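Local coordinates for beta-catenin homolog sys-1 (Caenorhabditis elegans, PDB 3C2G), which acts as a beta-catenin-type transcription coregulator in the Wnt asymmetry pathway, directly binding the TCF factor POP-1 to activate or repress target genes, at residues S527-L532 and K540-Y545; T4-Q9 and A27-T32; E175-Q180 and G184-A189; N324-L329 and Q357-I362; P380-L385 and P455-L460. All coordinates share one frame; numbering follows the deposited sequence.

Contact 1 of 5, residues S527-L532 and K540-Y545; sequences SLLLVL and KEVAQY
An apolar helix-to-helix contact, buried in the C-terminal half of the armadillo domain, joins Leu529 and Leu532 of the long helix 515-535 to Val542 of the short helix 539-544 that soon follows it. Val542 carries one whole side of the contact: its two methyl groups part to reach two leucines three positions apart, whose side chains leave the long helix from successive turns. Its CG1 sits 4.0 Å from CD2 of Leu529 and touches that residue's carbonyl oxygen O as well, the two side chains meeting at a slant. The other methyl, CG2, comes against the root of Leu532 rather than its tip, 3.9 Å from CB of Leu532. This division follows from the valine torsion, which sets CG1 anti to the backbone N (chi1 167°) and turns CG2 to the other side, beside that N. The backbones stay apart, with 7.0 Å between CA of Leu529 and CA of Val542, and no hydrogen bond links them. Ile495 of helix 494-507 touches both Leu532 and Val542, while Ile549 covers Leu529, which extends the apolar layer past the pair. Apolar packing of successive helices of this kind builds the core of the armadillo superhelix.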
# COMPACT_ATOMS: atom_id res chain seq x y z
N SER A 527 16.52 17.11 22.86
CA SER A 527 15.31 17.49 23.55
C SER A 527 14.96 16.47 24.64
O SER A 527 14.44 16.82 25.69
CB SER A 527 14.19 17.66 22.53
OG SER A 527 12.93 17.55 23.13
N LEU A 528 15.28 15.21 24.39
CA LEU A 528 15.04 14.18 25.40
C LEU A 528 16.06 14.25 26.56
O LEU A 528 15.73 13.91 27.70
CB LEU A 528 15.00 12.79 24.76
CG LEU A 528 14.83 11.57 25.67
CD1 LEU A 528 13.60 11.67 26.54
CD2 LEU A 528 14.80 10.30 24.85
N LEU A 529 17.29 14.66 26.28
CA LEU A 529 18.27 14.78 27.34
C LEU A 529 17.86 15.90 28.30
O LEU A 529 18.01 15.76 29.52
CB LEU A 529 19.67 15.02 26.78
CG LEU A 529 20.29 13.85 26.01
CD1 LEU A 529 21.61 14.29 25.39
CD2 LEU A 529 20.48 12.62 26.89
N LEU A 530 17.29 16.98 27.75
CA LEU A 530 16.70 18.07 28.53
C LEU A 530 15.53 17.62 29.43
O LEU A 530 15.50 17.92 30.63
CB LEU A 530 16.22 19.18 27.61
CG LEU A 530 17.36 20.04 27.06
CD1 LEU A 530 16.80 21.11 26.16
CD2 LEU A 530 18.18 20.66 28.22
N VAL A 531 14.58 16.92 28.82
CA VAL A 531 13.43 16.41 29.54
C VAL A 531 13.86 15.51 30.68
O VAL A 531 13.38 15.68 31.79
CB VAL A 531 12.43 15.70 28.58
CG1 VAL A 531 11.39 14.97 29.36
CG2 VAL A 531 11.76 16.71 27.65
N LEU A 532 14.80 14.59 30.42
CA LEU A 532 15.31 13.69 31.46
C LEU A 532 15.94 14.47 32.60
O LEU A 532 15.73 14.15 33.77
CB LEU A 532 16.33 12.71 30.90
CG LEU A 532 15.80 11.52 30.10
CD1 LEU A 532 16.87 11.01 29.13
CD2 LEU A 532 15.29 10.39 31.01
N LYS A 540 22.66 16.02 37.06
CA LYS A 540 24.00 15.43 37.26
C LYS A 540 24.19 14.16 36.46
O LYS A 540 25.13 14.04 35.69
CB LYS A 540 24.23 15.09 38.74
CG LYS A 540 24.84 16.19 39.56
CD LYS A 540 26.36 16.07 39.65
CE LYS A 540 26.96 17.23 40.47
NZ LYS A 540 28.44 17.11 40.59
N GLU A 541 23.28 13.21 36.67
CA GLU A 541 23.35 11.87 36.09
C GLU A 541 23.40 11.91 34.56
O GLU A 541 24.22 11.23 33.95
CB GLU A 541 22.17 11.02 36.60
CG GLU A 541 22.33 9.49 36.45
CD GLU A 541 21.10 8.67 36.92
OE1 GLU A 541 21.18 7.42 36.88
OE2 GLU A 541 20.07 9.26 37.33
N VAL A 542 22.53 12.72 33.95
CA VAL A 542 22.50 12.83 32.50
C VAL A 542 23.82 13.35 31.95
O VAL A 542 24.37 12.80 30.99
CB VAL A 542 21.32 13.71 31.99
CG1 VAL A 542 21.50 14.06 30.53
CG2 VAL A 542 20.00 12.99 32.17
N ALA A 543 24.32 14.42 32.57
CA ALA A 543 25.58 15.01 32.15
C ALA A 543 26.72 14.01 32.23
O ALA A 543 27.43 13.80 31.24
CB ALA A 543 25.88 16.23 32.97
N GLN A 544 26.88 13.36 33.38
CA GLN A 544 28.01 12.44 33.51
C GLN A 544 27.83 11.16 32.70
O GLN A 544 28.81 10.58 32.24
CB GLN A 544 28.45 12.22 34.97
CG GLN A 544 27.50 11.43 35.84
CD GLN A 544 27.65 11.75 37.34
OE1 GLN A 544 28.64 12.34 37.78
NE2 GLN A 544 26.64 11.35 38.12
N TYR A 545 26.60 10.73 32.47
CA TYR A 545 26.37 9.59 31.58
C TYR A 545 26.41 9.95 30.08
O TYR A 545 26.19 9.08 29.24
CB TYR A 545 25.06 8.86 31.92
CG TYR A 545 25.15 7.90 33.09
CD1 TYR A 545 25.54 6.58 32.90
CD2 TYR A 545 24.84 8.31 34.38
CE1 TYR A 545 25.62 5.69 33.97
CE2 TYR A 545 24.91 7.44 35.46
CZ TYR A 545 25.30 6.13 35.25
OH TYR A 545 25.36 5.26 36.32

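Contact 2 of 5, residues T4-Q9 and A27-T32; sequences TQAAEQ and AKTIRT
Thr29 of helix 20-37 comes down on the backbone of helix 3-13 at Ala6 and Ala7, and its branches divide the work. From CB, which points toward the first helix, CG2 runs anti to the backbone N while OG1 lies beside that N (chi1 -59°). The methyl makes the contact: CG2 of Thr29 rests 3.6 Å from C of Ala6 and equally close to N of Ala7, lying against the peptide bond that joins the two alanines. The same methyl also meets CB of Ala6, at 3.8 Å. OG1 instead bonds within its own helix, to the carbonyl oxygen of His25. One residue on, Ile30 adds a lighter touch, CG1 lying 4.1 Å from O of Ala7. The small alanines let the helices draw close, their local axes passing at 8.5 Å with an angle of 133° between directions, and CA of Ala7 lies 4.9 Å from CA of Ile30. Trp33, on the same helix as Thr29, covers Ala7 further. With the hydroxyl satisfied by its own helix, threonine serves here as an apolar residue, and the contact rests on van der Waals packing, with no hydrogen bond across it.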
# COMPACT_ATOMS: atom_id res chain seq x y z
N THR A 4 -2.75 -30.92 -44.70
CA THR A 4 -1.89 -29.84 -45.16
C THR A 4 -2.40 -29.25 -46.47
O THR A 4 -2.51 -28.03 -46.62
CB THR A 4 -0.43 -30.32 -45.32
OG1 THR A 4 -0.03 -31.02 -44.13
CG2 THR A 4 0.51 -29.15 -45.56
N GLN A 5 -2.74 -30.14 -47.41
CA GLN A 5 -3.29 -29.74 -48.71
C GLN A 5 -4.71 -29.16 -48.59
O GLN A 5 -5.05 -28.21 -49.31
CB GLN A 5 -3.27 -30.93 -49.68
N ALA A 6 -5.51 -29.72 -47.70
CA ALA A 6 -6.89 -29.27 -47.48
C ALA A 6 -6.93 -27.90 -46.83
O ALA A 6 -7.74 -27.04 -47.20
CB ALA A 6 -7.67 -30.29 -46.65
N ALA A 7 -6.05 -27.69 -45.85
CA ALA A 7 -5.91 -26.41 -45.18
C ALA A 7 -5.46 -25.34 -46.16
O ALA A 7 -5.92 -24.20 -46.09
CB ALA A 7 -4.95 -26.50 -44.02
N GLU A 8 -4.56 -25.71 -47.08
CA GLU A 8 -4.06 -24.73 -48.05
C GLU A 8 -5.07 -24.39 -49.14
O GLU A 8 -5.07 -23.27 -49.65
CB GLU A 8 -2.70 -25.15 -48.64
CG GLU A 8 -1.99 -24.01 -49.41
CD GLU A 8 -2.07 -22.63 -48.70
OE1 GLU A 8 -1.76 -22.54 -47.49
OE2 GLU A 8 -2.45 -21.64 -49.37
N GLN A 9 -5.93 -25.34 -49.49
CA GLN A 9 -7.05 -25.04 -50.39
C GLN A 9 -8.00 -24.06 -49.70
O GLN A 9 -8.37 -23.04 -50.28
CB GLN A 9 -7.78 -26.32 -50.82
CG GLN A 9 -8.57 -26.17 -52.13
CD GLN A 9 -9.75 -27.13 -52.27
OE1 GLN A 9 -10.53 -27.33 -51.33
NE2 GLN A 9 -9.90 -27.71 -53.46
N ALA A 27 -13.02 -23.49 -41.94
CA ALA A 27 -12.52 -23.11 -40.61
C ALA A 27 -12.09 -24.32 -39.77
O ALA A 27 -10.97 -24.34 -39.25
CB ALA A 27 -13.54 -22.25 -39.87
N LYS A 28 -12.95 -25.34 -39.67
CA LYS A 28 -12.59 -26.60 -39.00
C LYS A 28 -11.30 -27.18 -39.57
O LYS A 28 -10.41 -27.60 -38.82
CB LYS A 28 -13.70 -27.64 -39.13
CG LYS A 28 -14.99 -27.31 -38.40
CD LYS A 28 -16.04 -28.39 -38.63
CE LYS A 28 -17.33 -28.10 -37.86
NZ LYS A 28 -18.44 -29.05 -38.22
N THR A 29 -11.21 -27.17 -40.89
CA THR A 29 -10.06 -27.69 -41.62
C THR A 29 -8.78 -26.98 -41.20
O THR A 29 -7.82 -27.63 -40.76
CB THR A 29 -10.30 -27.57 -43.15
OG1 THR A 29 -11.47 -28.31 -43.51
CG2 THR A 29 -9.11 -28.10 -43.94
N ILE A 30 -8.77 -25.65 -41.32
CA ILE A 30 -7.62 -24.84 -40.89
C ILE A 30 -7.27 -25.06 -39.41
O ILE A 30 -6.10 -25.16 -39.06
CB ILE A 30 -7.84 -23.34 -41.19
CG1 ILE A 30 -7.91 -23.10 -42.70
CG2 ILE A 30 -6.74 -22.47 -40.55
CD1 ILE A 30 -8.51 -21.76 -43.11
N ARG A 31 -8.28 -25.16 -38.55
CA ARG A 31 -8.05 -25.40 -37.13
C ARG A 31 -7.40 -26.76 -36.92
O ARG A 31 -6.41 -26.88 -36.19
CB ARG A 31 -9.36 -25.30 -36.35
CG ARG A 31 -9.20 -25.45 -34.85
CD ARG A 31 -10.55 -25.47 -34.14
NE ARG A 31 -10.39 -25.84 -32.74
CZ ARG A 31 -10.68 -27.04 -32.23
NH1 ARG A 31 -11.16 -28.01 -33.00
NH2 ARG A 31 -10.48 -27.26 -30.94
N THR A 32 -7.95 -27.77 -37.58
CA THR A 32 -7.43 -29.13 -37.49
C THR A 32 -5.97 -29.18 -37.90
O THR A 32 -5.14 -29.74 -37.19
CB THR A 32 -8.26 -30.08 -38.34
OG1 THR A 32 -9.64 -29.95 -37.98
CG2 THR A 32 -7.82 -31.52 -38.14

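Contact 3 of 5, residues E175-Q180 and G184-A189; sequences EYFNPQ and GMINPA
Two segments of the connection between helix 167-174 and helix 189-198, largely without regular structure apart from a 3-10 turn at 184-185, come close, with 6.2 Å separating CA of Tyr176 from CA of Ile186 and no backbone hydrogen bond between them. Ile186 is the central side chain and touches both aromatic residues of the other segment: the backbone oxygen of Tyr176 and the ring of Phe177. Its CG1 lies 3.8 Å from the carbonyl O of Tyr176, and CD1 at the end of the same branch stays close to that oxygen. A chi1 of -54° sets CG1 beside the backbone N and leaves CG2 anti to it, where CG2 meets the ring of Phe177, 4.0 Å from CE1; these two side chains cross at about a right angle. The Phe177 ring reaches back to this methyl although its CB sets out away from the 184-189 segment. Tyr176 makes a different contact: the carbonyl O of Met185, a selenomethionine here, lies at the edge of its ring near the plane, 3.6 Å from CE1 of Tyr176. The phenol OH continues past this site to hydrogen bonds with Ile123 O and Gln128. After Ile186, Asn187 folds back to cap the turn that opens the next helix, its OD1 accepting from N of Ala189 at 3.0 Å, in the carbonyl plane and on a lone pair. Phe141 of helix 134-150 packs on Tyr176, and Val231 of helix 224-239 touches both Phe177 and Ile186. From helix 189-198 itself, Ile190 touches Tyr176 and Phe177, and Phe191 touches Ile186.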
# COMPACT_ATOMS: atom_id res chain seq x y z
N GLU A 175 -20.36 -3.36 -17.33
CA GLU A 175 -21.70 -3.92 -17.18
C GLU A 175 -21.65 -5.15 -16.26
O GLU A 175 -22.64 -5.49 -15.62
CB GLU A 175 -22.32 -4.24 -18.55
CG GLU A 175 -23.85 -4.49 -18.50
CD GLU A 175 -24.50 -4.73 -19.87
OE1 GLU A 175 -23.96 -4.24 -20.91
OE2 GLU A 175 -25.57 -5.40 -19.92
N TYR A 176 -20.50 -5.79 -16.16
CA TYR A 176 -20.33 -6.91 -15.24
C TYR A 176 -20.32 -6.46 -13.78
O TYR A 176 -20.46 -7.29 -12.88
CB TYR A 176 -19.07 -7.70 -15.54
CG TYR A 176 -19.12 -8.58 -16.76
CD1 TYR A 176 -19.37 -9.95 -16.64
CD2 TYR A 176 -18.88 -8.06 -18.04
CE1 TYR A 176 -19.37 -10.77 -17.75
CE2 TYR A 176 -18.91 -8.87 -19.15
CZ TYR A 176 -19.15 -10.23 -19.00
OH TYR A 176 -19.16 -11.06 -20.11
N PHE A 177 -20.15 -5.17 -13.54
CA PHE A 177 -20.14 -4.66 -12.18
C PHE A 177 -21.47 -4.02 -11.79
O PHE A 177 -21.57 -3.36 -10.74
CB PHE A 177 -18.97 -3.71 -11.96
CG PHE A 177 -17.62 -4.38 -12.05
CD1 PHE A 177 -17.45 -5.71 -11.68
CD2 PHE A 177 -16.51 -3.66 -12.49
CE1 PHE A 177 -16.21 -6.32 -11.77
CE2 PHE A 177 -15.26 -4.27 -12.56
CZ PHE A 177 -15.11 -5.61 -12.20
N ASN A 178 -22.49 -4.21 -12.62
CA ASN A 178 -23.82 -3.69 -12.32
C ASN A 178 -24.47 -4.45 -11.15
O ASN A 178 -24.29 -5.66 -11.02
CB ASN A 178 -24.73 -3.68 -13.56
CG ASN A 178 -24.46 -2.49 -14.49
OD1 ASN A 178 -23.69 -1.58 -14.15
ND2 ASN A 178 -25.09 -2.50 -15.66
N PRO A 179 -25.19 -3.71 -10.29
CA PRO A 179 -25.77 -4.25 -9.06
C PRO A 179 -26.65 -5.49 -9.28
O PRO A 179 -26.65 -6.37 -8.43
CB PRO A 179 -26.62 -3.09 -8.52
CG PRO A 179 -26.71 -2.09 -9.64
CD PRO A 179 -25.47 -2.26 -10.43
N GLN A 180 -27.36 -5.54 -10.40
CA GLN A 180 -28.32 -6.62 -10.67
C GLN A 180 -27.69 -7.93 -11.18
O GLN A 180 -28.39 -8.94 -11.31
CB GLN A 180 -29.40 -6.14 -11.65
N GLY A 184 -21.25 -14.39 -9.56
CA GLY A 184 -20.76 -15.63 -10.14
C GLY A 184 -20.54 -15.51 -11.64
O GLY A 184 -19.78 -16.29 -12.20
N MSE A 185 -21.20 -14.53 -12.26
CA MSE A 185 -21.02 -14.18 -13.69
C MSE A 185 -19.69 -13.49 -14.01
O MSE A 185 -19.36 -13.32 -15.18
CB MSE A 185 -22.13 -13.23 -14.16
CG MSE A 185 -23.55 -13.76 -14.06
SE MSE A 185 -23.91 -15.17 -15.36
CE MSE A 185 -25.71 -15.71 -14.72
N ILE A 186 -18.94 -13.08 -12.98
CA ILE A 186 -17.77 -12.23 -13.19
C ILE A 186 -16.53 -13.07 -13.50
O ILE A 186 -15.93 -13.67 -12.60
CB ILE A 186 -17.51 -11.26 -11.99
CG1 ILE A 186 -18.76 -10.44 -11.68
CG2 ILE A 186 -16.33 -10.33 -12.27
CD1 ILE A 186 -18.68 -9.65 -10.40
N ASN A 187 -16.15 -13.13 -14.77
CA ASN A 187 -14.91 -13.78 -15.18
C ASN A 187 -13.70 -13.02 -14.61
O ASN A 187 -13.62 -11.80 -14.75
CB ASN A 187 -14.83 -13.83 -16.71
CG ASN A 187 -13.79 -14.82 -17.20
OD1 ASN A 187 -12.58 -14.61 -17.04
ND2 ASN A 187 -14.25 -15.89 -17.80
N PRO A 188 -12.76 -13.73 -13.97
CA PRO A 188 -11.56 -13.08 -13.40
C PRO A 188 -10.78 -12.22 -14.39
O PRO A 188 -10.19 -11.21 -14.00
CB PRO A 188 -10.70 -14.27 -12.96
CG PRO A 188 -11.68 -15.36 -12.69
CD PRO A 188 -12.77 -15.18 -13.73
N ALA A 189 -10.77 -12.61 -15.66
CA ALA A 189 -10.10 -11.85 -16.71
C ALA A 189 -10.58 -10.40 -16.80
O ALA A 189 -9.82 -9.53 -17.22
CB ALA A 189 -10.26 -12.54 -18.06

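Contact 4 of 5, residues N324-L329 and Q357-I362; sequences NILPFL and QHVKDI
A chi1 of -157° swings CG of Leu326 anti to its own backbone N and sends the leucine across to Val359 and Ile362, where each of the latter presents a methyl that is likewise anti to N: CG1 of Val359 and CG2 of Ile362. Leu326 CD2 meets CG1 of Val359 at 3.8 Å, the two side chains standing at about a right angle, and CD2 of Leu326 also lies near the carbonyl O of Val359. Nearer the backbone, CB of Leu326 lies 4.0 Å from CG2 of Ile362. CD2 of Leu326 also reaches this CG2 of Ile362 at 4.1 Å, and CD of Pro327 lies 4.2 Å from it. The leucine thus spans one turn of helix 357-365, between residues three apart. The local axes are 10.8 Å apart at their closest and run at 44° to each other, wide enough that side chains, not backbones, make the contact. Leu349 of helix 339-352 also touches Leu326, adding a third helix. All contacts between the two segments are apolar, so packing and water exclusion probably dominate; Lys360, whose CB points away from the 324-329 segment, instead forms a salt bridge with an acidic side chain of the bound peptide.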
# COMPACT_ATOMS: atom_id res chain seq x y z
N ASN A 324 -18.39 1.23 15.91
CA ASN A 324 -18.45 -0.22 15.76
C ASN A 324 -17.25 -0.78 15.01
O ASN A 324 -16.68 -1.79 15.41
CB ASN A 324 -19.76 -0.64 15.11
CG ASN A 324 -20.97 -0.22 15.93
OD1 ASN A 324 -21.22 -0.75 17.02
ND2 ASN A 324 -21.74 0.73 15.40
N ILE A 325 -16.87 -0.10 13.93
CA ILE A 325 -15.72 -0.47 13.11
C ILE A 325 -14.44 -0.57 13.96
O ILE A 325 -13.73 -1.58 13.91
CB ILE A 325 -15.51 0.56 11.96
CG1 ILE A 325 -16.59 0.40 10.88
CG2 ILE A 325 -14.13 0.46 11.33
CD1 ILE A 325 -16.70 1.61 9.98
N LEU A 326 -14.17 0.46 14.74
CA LEU A 326 -12.89 0.52 15.44
C LEU A 326 -12.70 -0.60 16.45
O LEU A 326 -11.68 -1.28 16.41
CB LEU A 326 -12.64 1.90 16.04
CG LEU A 326 -11.21 2.34 16.34
CD1 LEU A 326 -10.21 1.87 15.33
CD2 LEU A 326 -11.18 3.85 16.38
N PRO A 327 -13.67 -0.82 17.36
CA PRO A 327 -13.52 -1.97 18.26
C PRO A 327 -13.33 -3.30 17.54
O PRO A 327 -12.57 -4.15 18.00
CB PRO A 327 -14.82 -1.97 19.05
CG PRO A 327 -15.27 -0.56 19.01
CD PRO A 327 -14.89 -0.05 17.67
N PHE A 328 -14.01 -3.47 16.40
CA PHE A 328 -13.86 -4.70 15.63
C PHE A 328 -12.43 -4.86 15.16
O PHE A 328 -11.82 -5.91 15.33
CB PHE A 328 -14.83 -4.74 14.44
CG PHE A 328 -14.58 -5.89 13.50
CD1 PHE A 328 -15.09 -7.16 13.78
CD2 PHE A 328 -13.82 -5.71 12.34
CE1 PHE A 328 -14.85 -8.25 12.91
CE2 PHE A 328 -13.57 -6.78 11.48
CZ PHE A 328 -14.09 -8.05 11.76
N LEU A 329 -11.88 -3.80 14.57
CA LEU A 329 -10.50 -3.81 14.11
C LEU A 329 -9.47 -4.02 15.23
O LEU A 329 -8.48 -4.72 15.03
CB LEU A 329 -10.19 -2.55 13.29
CG LEU A 329 -11.00 -2.46 11.98
CD1 LEU A 329 -10.75 -1.15 11.28
CD2 LEU A 329 -10.70 -3.65 11.03
N GLN A 357 -10.28 13.77 18.11
CA GLN A 357 -10.47 13.54 19.53
C GLN A 357 -11.49 12.45 19.82
O GLN A 357 -11.18 11.49 20.54
CB GLN A 357 -10.88 14.85 20.22
CG GLN A 357 -10.69 14.81 21.73
CD GLN A 357 -9.27 14.43 22.11
OE1 GLN A 357 -8.31 15.08 21.71
NE2 GLN A 357 -9.14 13.36 22.89
N HIS A 358 -12.70 12.58 19.26
CA HIS A 358 -13.75 11.57 19.43
C HIS A 358 -13.31 10.15 19.01
O HIS A 358 -13.73 9.17 19.62
CB HIS A 358 -15.04 11.99 18.71
CG HIS A 358 -14.93 12.02 17.22
ND1 HIS A 358 -14.27 13.03 16.55
CD2 HIS A 358 -15.38 11.17 16.27
CE1 HIS A 358 -14.32 12.79 15.25
NE2 HIS A 358 -14.99 11.67 15.05
N VAL A 359 -12.44 10.06 18.00
CA VAL A 359 -11.89 8.76 17.56
C VAL A 359 -10.89 8.20 18.58
O VAL A 359 -10.91 7.01 18.90
CB VAL A 359 -11.26 8.83 16.13
CG1 VAL A 359 -10.59 7.53 15.78
CG2 VAL A 359 -12.33 9.14 15.08
N LYS A 360 -10.02 9.07 19.09
CA LYS A 360 -9.18 8.72 20.23
C LYS A 360 -10.03 8.18 21.39
O LYS A 360 -9.67 7.18 22.03
CB LYS A 360 -8.38 9.93 20.68
CG LYS A 360 -7.11 10.15 19.90
CD LYS A 360 -6.97 11.57 19.44
CE LYS A 360 -5.66 12.13 19.89
NZ LYS A 360 -4.99 13.03 18.91
N ASP A 361 -11.17 8.83 21.65
CA ASP A 361 -12.03 8.41 22.76
C ASP A 361 -12.56 7.00 22.53
O ASP A 361 -12.55 6.16 23.45
CB ASP A 361 -13.17 9.40 23.00
CG ASP A 361 -12.70 10.73 23.60
OD1 ASP A 361 -11.63 10.76 24.26
OD2 ASP A 361 -13.40 11.75 23.42
N ILE A 362 -13.01 6.72 21.31
CA ILE A 362 -13.48 5.37 20.99
C ILE A 362 -12.37 4.35 21.26
O ILE A 362 -12.57 3.37 21.98
CB ILE A 362 -14.02 5.29 19.54
CG1 ILE A 362 -15.31 6.12 19.44
CG2 ILE A 362 -14.25 3.84 19.13
CD1 ILE A 362 -15.62 6.66 18.05

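Contact 5 of 5, residues P380-L385 and P455-L460; sequences PRLDEL and PGLLEL
Leu382 touches Leu457 and Leu460 across this contact, and the flat group of its loop, the Arg381 guanidinium, lies away from them, with OE1 of Glu384 over one face, offset toward the rim, and CG of Asp383 at its edge, in plane. Together Arg381, Asp383 and Glu384 form a salt-bridge network in a loop between two helices of the armadillo fold. Glu384 OE1 lies 3.3 Å from NH2 of Arg381 but well out of the guanidinium plane, so this link is one of charge alone. Asp383 is the directional partner, its OD1 taking NE of Arg381 at 2.9 Å through the syn lone pair, although the bond is bent to 139° and tilted 26° out of the guanidinium plane; OD2 adds a weak bond to the same NE. What crosses to helix 457-472 is apolar. Leu382 also touches Cys446 of helix 437-448, as does Leu460. One residue before Leu460, Glu459 forms a salt bridge with a basic side chain of the bound peptide. Leu382 and Leu457 run alongside in opposing senses, while Leu382 and Leu460 meet tip to tip. A single methyl, CD1 of Leu382, serves both, 3.8 Å from CD1 of Leu457 and 3.9 Å from CD2 of Leu460, which lie side by side before it.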
# COMPACT_ATOMS: atom_id res chain seq x y z
N PRO A 380 10.46 -10.50 19.81
CA PRO A 380 11.80 -10.55 20.37
C PRO A 380 12.55 -9.26 20.03
O PRO A 380 12.02 -8.43 19.29
CB PRO A 380 12.44 -11.74 19.66
CG PRO A 380 11.72 -11.85 18.38
CD PRO A 380 10.32 -11.41 18.66
N ARG A 381 13.76 -9.11 20.56
CA ARG A 381 14.61 -8.00 20.19
C ARG A 381 14.92 -8.11 18.70
O ARG A 381 14.96 -9.21 18.15
CB ARG A 381 15.91 -8.04 21.00
CG ARG A 381 15.74 -8.02 22.52
CD ARG A 381 17.11 -7.88 23.19
NE ARG A 381 18.11 -8.77 22.59
CZ ARG A 381 18.43 -9.98 23.05
NH1 ARG A 381 19.35 -10.71 22.42
NH2 ARG A 381 17.84 -10.46 24.14
N LEU A 382 15.13 -6.97 18.06
CA LEU A 382 15.41 -6.94 16.63
C LEU A 382 16.67 -7.71 16.26
O LEU A 382 16.75 -8.28 15.17
CB LEU A 382 15.50 -5.50 16.12
CG LEU A 382 14.24 -4.64 16.26
CD1 LEU A 382 14.57 -3.19 15.92
CD2 LEU A 382 13.09 -5.16 15.39
N ASP A 383 17.64 -7.75 17.18
CA ASP A 383 18.87 -8.52 16.95
C ASP A 383 18.65 -10.04 16.91
O ASP A 383 19.48 -10.77 16.39
CB ASP A 383 20.01 -8.11 17.92
CG ASP A 383 19.60 -8.12 19.40
OD1 ASP A 383 18.55 -8.71 19.74
OD2 ASP A 383 20.34 -7.53 20.22
N GLU A 384 17.52 -10.51 17.44
CA GLU A 384 17.19 -11.94 17.44
C GLU A 384 16.36 -12.38 16.22
O GLU A 384 15.78 -13.47 16.24
CB GLU A 384 16.44 -12.32 18.71
CG GLU A 384 17.21 -12.17 20.00
CD GLU A 384 16.44 -12.72 21.19
OE1 GLU A 384 15.88 -11.92 21.97
OE2 GLU A 384 16.38 -13.96 21.33
N LEU A 385 16.29 -11.55 15.18
CA LEU A 385 15.54 -11.91 13.98
C LEU A 385 16.46 -12.00 12.77
O LEU A 385 17.10 -11.01 12.40
CB LEU A 385 14.40 -10.91 13.72
CG LEU A 385 13.26 -10.85 14.74
CD1 LEU A 385 12.48 -9.55 14.58
CD2 LEU A 385 12.33 -12.06 14.65
N PRO A 455 15.85 -1.13 6.75
CA PRO A 455 15.37 0.18 6.24
C PRO A 455 14.48 0.99 7.21
O PRO A 455 14.55 2.22 7.22
CB PRO A 455 14.60 -0.18 4.96
CG PRO A 455 14.69 -1.67 4.79
CD PRO A 455 15.56 -2.26 5.85
N GLY A 456 13.68 0.32 8.03
CA GLY A 456 12.79 1.01 8.96
C GLY A 456 13.42 1.51 10.25
O GLY A 456 12.83 2.35 10.94
N LEU A 457 14.62 1.03 10.56
CA LEU A 457 15.28 1.30 11.84
C LEU A 457 15.42 2.79 12.20
O LEU A 457 15.19 3.18 13.35
CB LEU A 457 16.65 0.61 11.89
CG LEU A 457 17.31 0.42 13.25
CD1 LEU A 457 16.39 -0.29 14.24
CD2 LEU A 457 18.60 -0.36 13.08
N LEU A 458 15.77 3.61 11.22
CA LEU A 458 15.97 5.03 11.46
C LEU A 458 14.70 5.71 11.97
O LEU A 458 14.75 6.48 12.94
CB LEU A 458 16.46 5.72 10.19
CG LEU A 458 16.61 7.25 10.22
CD1 LEU A 458 17.55 7.72 11.36
CD2 LEU A 458 17.07 7.76 8.86
N GLU A 459 13.58 5.42 11.32
CA GLU A 459 12.31 6.03 11.63
C GLU A 459 11.79 5.48 12.95
O GLU A 459 11.12 6.20 13.69
CB GLU A 459 11.31 5.76 10.50
CG GLU A 459 10.00 6.56 10.62
CD GLU A 459 9.05 6.37 9.45
OE1 GLU A 459 9.51 6.16 8.30
OE2 GLU A 459 7.82 6.45 9.68
N LEU A 460 12.11 4.22 13.25
CA LEU A 460 11.78 3.62 14.52
C LEU A 460 12.49 4.31 15.70
O LEU A 460 11.87 4.58 16.72
CB LEU A 460 12.11 2.13 14.53
CG LEU A 460 11.88 1.42 15.88
CD1 LEU A 460 10.42 1.51 16.34
CD2 LEU A 460 12.32 -0.02 15.84

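How the contacts relate
Along the chain the contacts follow one another in series, 2, 3, 4, 5 and then 1, and none touches another. Contact 2, at the N-terminal end, and contact 1, toward the C-terminal end, have centres about 89 Å apart and lie on opposite sides of the chain's centre, as expected of an elongated solenoid. The closest pair is contacts 1 and 5, with centres about 25 Å apart; helix 457-472, which bears half of contact 5, also touches the 527-532 segment of contact 1. Contacts 4 and 5, with centres about 29 Å apart, each include a residue bridged to the bound peptide, Lys360 and Glu459, consistent with this region of the superhelix taking part in partner binding.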